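Local coordinates for GH5 (PDB 4YHE), which probably hydrolyses beta-1,4-glucosidic bonds of cellulose as a family 5 glycoside hydrolase with a beta/alpha barrel fold, at residues Leu50-Val58 / Val361-Glu369. Numbering follows the deposited sequence.
Sequences LAKAGFRSV and VRAMIDSWE
The CD1 methyl of I365 sits over the centre of the F55 ring, 3.7 Å from its centroid, in a CH-pi contact. V361 CG1 meets the ring obliquely, 3.8 Å from F55 CE2, and also touches A53 CB. The V361 torsion (chi1 161°) sets CG1 anti to the backbone N and sends it to both partners. M364 SD lies near the ring plane, at the edge. W18 of strand 16-20 also meets the F55 ring. The fold is a TIM barrel. Helix 44-53 leads through this loop into barrel strand 57-60, and helix 357-369 follows the last barrel strand, 327-332, so the contact lies where the barrel closes. G54 follows helix 44-53 with positive phi, and G54 N and F55 N bond back to A51 O and L50 O in a Schellman motif. A CB there would crowd I365 CG2. R362 grips A53 O end-on, with NH1 at 2.9 Å and NH2 at 3.0 Å. The side of its guanidinium, NE and NH2, also holds D366 OD2 and OD1, from out of the carboxylate plane. An alanine in place of R362 removes both grips and would probably leave A53 O without these donors and D366 without this charge partner. At the outer edge R56 and E369 form a side-on salt bridge with nearly coplanar groups. R56 NE reaches the syn lone pair of E369 OE2 at 2.7 Å, nearly straight (170°), and NH2 bonds OE1. Two waters lie between G54 O and E369 OE2.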
ATOM      1  N   LEU A  50     -12.173   7.973   9.880  1.00 17.80           N
ATOM      2  CA  LEU A  50     -10.753   8.024   9.589  1.00 17.92           C
ATOM      3  C   LEU A  50     -10.188   9.445   9.833  1.00 17.71           C
ATOM      4  O   LEU A  50      -9.170   9.595  10.477  1.00 18.23           O
ATOM      5  CB  LEU A  50     -10.475   7.617   8.154  1.00 16.90           C
ATOM      6  CG  LEU A  50     -10.989   6.212   7.776  1.00 16.78           C
ATOM      7  CD1 LEU A  50     -10.592   5.939   6.340  1.00 16.58           C
ATOM      8  CD2 LEU A  50     -10.421   5.163   8.703  1.00 17.37           C
ATOM      9  N   ALA A  51     -10.865  10.457   9.316  1.00 17.05           N
ATOM     10  CA  ALA A  51     -10.388  11.837   9.450  1.00 19.47           C
ATOM     11  C   ALA A  51     -10.382  12.282  10.892  1.00 19.40           C
ATOM     12  O   ALA A  51      -9.429  12.890  11.351  1.00 20.77           O
ATOM     13  CB  ALA A  51     -11.233  12.783   8.606  1.00 20.02           C
ATOM     14  N   LYS A  52     -11.425  11.918  11.616  1.00 21.60           N
ATOM     15  CA  LYS A  52     -11.532  12.203  13.052  1.00 24.52           C
ATOM     16  C   LYS A  52     -10.420  11.578  13.880  1.00 23.75           C
ATOM     17  O   LYS A  52      -9.966  12.157  14.876  1.00 19.96           O
ATOM     18  CB  LYS A  52     -12.878  11.699  13.552  1.00 27.71           C
ATOM     19  CG  LYS A  52     -13.135  11.919  15.021  1.00 34.34           C
ATOM     20  CD  LYS A  52     -14.620  11.724  15.296  1.00 41.11           C
ATOM     21  CE  LYS A  52     -14.912  11.566  16.779  1.00 45.85           C
ATOM     22  NZ  LYS A  52     -14.436  12.761  17.519  1.00 52.04           N
ATOM     23  N   ALA A  53      -9.953  10.395  13.460  1.00 20.69           N
ATOM     24  CA  ALA A  53      -8.881   9.717  14.168  1.00 20.27           C
ATOM     25  C   ALA A  53      -7.518  10.346  13.918  1.00 19.42           C
ATOM     26  O   ALA A  53      -6.574  10.047  14.655  1.00 20.37           O
ATOM     27  CB  ALA A  53      -8.828   8.249  13.770  1.00 19.87           C
ATOM     28  N   GLY A  54      -7.410  11.126  12.846  1.00 18.52           N
ATOM     29  CA  GLY A  54      -6.159  11.745  12.409  1.00 18.51           C
ATOM     30  C   GLY A  54      -5.438  11.177  11.203  1.00 17.30           C
ATOM     31  O   GLY A  54      -4.330  11.599  10.883  1.00 16.76           O
ATOM     32  N   PHE A  55      -6.044  10.212  10.504  1.00 16.53           N
ATOM     33  CA  PHE A  55      -5.501   9.765   9.270  1.00 16.09           C
ATOM     34  C   PHE A  55      -5.590  10.885   8.246  1.00 17.25           C
ATOM     35  O   PHE A  55      -6.616  11.560   8.138  1.00 18.72           O
ATOM     36  CB  PHE A  55      -6.269   8.519   8.770  1.00 15.01           C
ATOM     37  CG  PHE A  55      -6.041   7.302   9.607  1.00 14.59           C
ATOM     38  CD1 PHE A  55      -4.803   6.646   9.577  1.00 14.86           C
ATOM     39  CD2 PHE A  55      -7.039   6.776  10.388  1.00 14.60           C
ATOM     40  CE1 PHE A  55      -4.591   5.501  10.316  1.00 14.94           C
ATOM     41  CE2 PHE A  55      -6.820   5.637  11.149  1.00 14.76           C
ATOM     42  CZ  PHE A  55      -5.600   4.996  11.114  1.00 14.52           C
ATOM     43  N   ARG A  56      -4.519  11.100   7.486  1.00 17.17           N
ATOM     44  CA  ARG A  56      -4.526  12.082   6.408  1.00 17.10           C
ATOM     45  C   ARG A  56      -4.831  11.527   5.048  1.00 17.06           C
ATOM     46  O   ARG A  56      -5.076  12.272   4.093  1.00 16.71           O
ATOM     47  CB  ARG A  56      -3.172  12.794   6.362  1.00 19.05           C
ATOM     48  CG  ARG A  56      -2.895  13.676   7.596  1.00 19.98           C
ATOM     49  CD  ARG A  56      -1.478  14.245   7.518  1.00 22.33           C
ATOM     50  NE  ARG A  56      -1.072  15.049   8.681  1.00 25.22           N
ATOM     51  CZ  ARG A  56      -1.025  16.388   8.701  1.00 28.80           C
ATOM     52  NH1 ARG A  56      -1.372  17.109   7.635  1.00 28.89           N
ATOM     53  NH2 ARG A  56      -0.649  17.016   9.810  1.00 29.23           N
ATOM     54  N   SER A  57      -4.756  10.213   4.910  1.00 16.02           N
ATOM     55  CA  SER A  57      -4.937   9.606   3.613  1.00 14.84           C
ATOM     56  C   SER A  57      -5.690   8.292   3.746  1.00 14.21           C
ATOM     57  O   SER A  57      -5.767   7.692   4.826  1.00 17.15           O
ATOM     58  CB  SER A  57      -3.571   9.338   2.975  1.00 14.82           C
ATOM     59  OG  SER A  57      -2.681   8.715   3.898  1.00 14.50           O
ATOM     60  N   VAL A  58      -6.163   7.801   2.613  1.00 15.82           N
ATOM     61  CA  VAL A  58      -6.837   6.524   2.591  1.00 15.15           C
ATOM     62  C   VAL A  58      -6.520   5.853   1.278  1.00 14.19           C
ATOM     63  O   VAL A  58      -6.547   6.475   0.219  1.00 13.79           O
ATOM     64  CB  VAL A  58      -8.370   6.654   2.824  1.00 16.20           C
ATOM     65  CG1 VAL A  58      -9.025   7.572   1.778  1.00 16.49           C
ATOM     66  CG2 VAL A  58      -9.042   5.279   2.771  1.00 15.79           C
ATOM     67  N   VAL A 361      -4.122   2.855  16.624  1.00 15.15           N
ATOM     68  CA  VAL A 361      -4.263   3.936  15.689  1.00 15.69           C
ATOM     69  C   VAL A 361      -3.546   5.181  16.269  1.00 15.79           C
ATOM     70  O   VAL A 361      -2.807   5.848  15.571  1.00 14.59           O
ATOM     71  CB  VAL A 361      -5.773   4.176  15.397  1.00 16.10           C
ATOM     72  CG1 VAL A 361      -6.056   5.525  14.823  1.00 16.75           C
ATOM     73  CG2 VAL A 361      -6.284   3.108  14.438  1.00 16.19           C
ATOM     74  N   ARG A 362      -3.733   5.406  17.561  1.00 17.34           N
ATOM     75  CA  ARG A 362      -3.059   6.504  18.261  1.00 17.85           C
ATOM     76  C   ARG A 362      -1.531   6.325  18.262  1.00 18.32           C
ATOM     77  O   ARG A 362      -0.808   7.295  18.005  1.00 18.61           O
ATOM     78  CB  ARG A 362      -3.605   6.620  19.679  1.00 18.81           C
ATOM     79  CG  ARG A 362      -5.060   7.071  19.781  1.00 19.03           C
ATOM     80  CD  ARG A 362      -5.203   8.598  19.953  1.00 19.88           C
ATOM     81  NE  ARG A 362      -4.606   9.334  18.856  1.00 19.75           N
ATOM     82  CZ  ARG A 362      -5.134   9.515  17.649  1.00 18.55           C
ATOM     83  NH1 ARG A 362      -6.329   9.046  17.337  1.00 19.79           N
ATOM     84  NH2 ARG A 362      -4.458  10.167  16.723  1.00 19.91           N
ATOM     85  N   ALA A 363      -1.040   5.104  18.524  1.00 18.32           N
ATOM     86  CA  ALA A 363       0.391   4.839  18.491  1.00 16.52           C
ATOM     87  C   ALA A 363       1.013   5.272  17.167  1.00 17.70           C
ATOM     88  O   ALA A 363       2.017   6.013  17.132  1.00 16.15           O
ATOM     89  CB  ALA A 363       0.687   3.397  18.802  1.00 16.98           C
ATOM     90  N   MET A 364       0.405   4.856  16.048  1.00 16.59           N
ATOM     91  CA  MET A 364       0.979   5.126  14.761  1.00 16.24           C
ATOM     92  C   MET A 364       0.863   6.612  14.366  1.00 17.33           C
ATOM     93  O   MET A 364       1.872   7.251  14.014  1.00 17.04           O
ATOM     94  CB  MET A 364       0.393   4.146  13.703  1.00 18.07           C
ATOM     95  CG  MET A 364      -1.104   4.143  13.543  1.00 20.36           C
ATOM     96  SD  MET A 364      -1.635   2.851  12.341  1.00 22.76           S
ATOM     97  CE  MET A 364      -1.258   1.367  13.172  1.00 22.93           C
ATOM     98  N   ILE A 365      -0.334   7.188  14.487  1.00 16.16           N
ATOM     99  CA  ILE A 365      -0.555   8.536  14.015  1.00 16.27           C
ATOM    100  C   ILE A 365       0.223   9.495  14.927  1.00 16.32           C
ATOM    101  O   ILE A 365       0.938  10.322  14.441  1.00 17.25           O
ATOM    102  CB  ILE A 365      -2.041   8.894  14.017  1.00 15.53           C
ATOM    103  CG1 ILE A 365      -2.767   8.054  12.963  1.00 16.98           C
ATOM    104  CG2 ILE A 365      -2.289  10.377  13.764  1.00 15.54           C
ATOM    105  CD1 ILE A 365      -4.265   8.188  13.036  1.00 16.89           C
ATOM    106  N   ASP A 366       0.099   9.337  16.227  1.00 17.47           N
ATOM    107  CA  ASP A 366       0.675  10.359  17.135  1.00 18.30           C
ATOM    108  C   ASP A 366       2.217  10.333  17.107  1.00 19.62           C
ATOM    109  O   ASP A 366       2.856  11.370  17.274  1.00 18.81           O
ATOM    110  CB  ASP A 366       0.168  10.177  18.535  1.00 17.98           C
ATOM    111  CG  ASP A 366      -1.305  10.452  18.654  1.00 17.62           C
ATOM    112  OD1 ASP A 366      -1.880  11.068  17.762  1.00 18.56           O
ATOM    113  OD2 ASP A 366      -1.890  10.073  19.666  1.00 19.45           O
ATOM    114  N   SER A 367       2.811   9.169  16.831  1.00 18.81           N
ATOM    115  CA  SER A 367       4.255   9.099  16.721  1.00 18.45           C
ATOM    116  C   SER A 367       4.754   9.802  15.446  1.00 18.80           C
ATOM    117  O   SER A 367       5.693  10.599  15.512  1.00 19.81           O
ATOM    118  CB  SER A 367       4.743   7.664  16.813  1.00 17.80           C
ATOM    119  OG  SER A 367       6.152   7.612  16.942  1.00 17.49           O
ATOM    120  N   TRP A 368       4.140   9.511  14.296  1.00 17.70           N
ATOM    121  CA  TRP A 368       4.453  10.165  13.049  1.00 17.75           C
ATOM    122  C   TRP A 368       4.269  11.675  13.165  1.00 19.19           C
ATOM    123  O   TRP A 368       5.113  12.410  12.686  1.00 18.15           O
ATOM    124  CB  TRP A 368       3.600   9.640  11.888  1.00 17.75           C
ATOM    125  CG  TRP A 368       4.135   9.936  10.570  1.00 17.18           C
ATOM    126  CD1 TRP A 368       4.924   9.114   9.781  1.00 15.93           C
ATOM    127  CD2 TRP A 368       3.943  11.146   9.807  1.00 16.31           C
ATOM    128  NE1 TRP A 368       5.246   9.764   8.622  1.00 16.62           N
ATOM    129  CE2 TRP A 368       4.650  10.996   8.602  1.00 16.87           C
ATOM    130  CE3 TRP A 368       3.237  12.324  10.028  1.00 17.15           C
ATOM    131  CZ2 TRP A 368       4.689  12.001   7.621  1.00 17.72           C
ATOM    132  CZ3 TRP A 368       3.282  13.315   9.059  1.00 17.94           C
ATOM    133  CH2 TRP A 368       3.991  13.152   7.883  1.00 17.80           C
ATOM    134  N   GLU A 369       3.149  12.102  13.774  1.00 19.58           N
ATOM    135  CA  GLU A 369       2.741  13.515  13.767  1.00 21.81           C
ATOM    136  C   GLU A 369       3.521  14.389  14.776  1.00 22.45           C
ATOM    137  O   GLU A 369       3.537  15.618  14.643  1.00 24.06           O
ATOM    138  CB  GLU A 369       1.255  13.649  14.113  1.00 21.53           C
ATOM    139  CG  GLU A 369       0.311  13.097  13.057  1.00 21.16           C
ATOM    140  CD  GLU A 369       0.135  13.989  11.873  1.00 21.54           C
ATOM    141  OE1 GLU A 369       0.749  15.079  11.794  1.00 22.49           O
ATOM    142  OE2 GLU A 369      -0.662  13.626  10.991  1.00 24.11           O
TER
HETATM  143  O   HOH W   1      -1.434  11.329   9.782  1.00 21.08           O
HETATM  144  O   HOH W   2      -3.325  13.727  11.861  1.00 21.71           O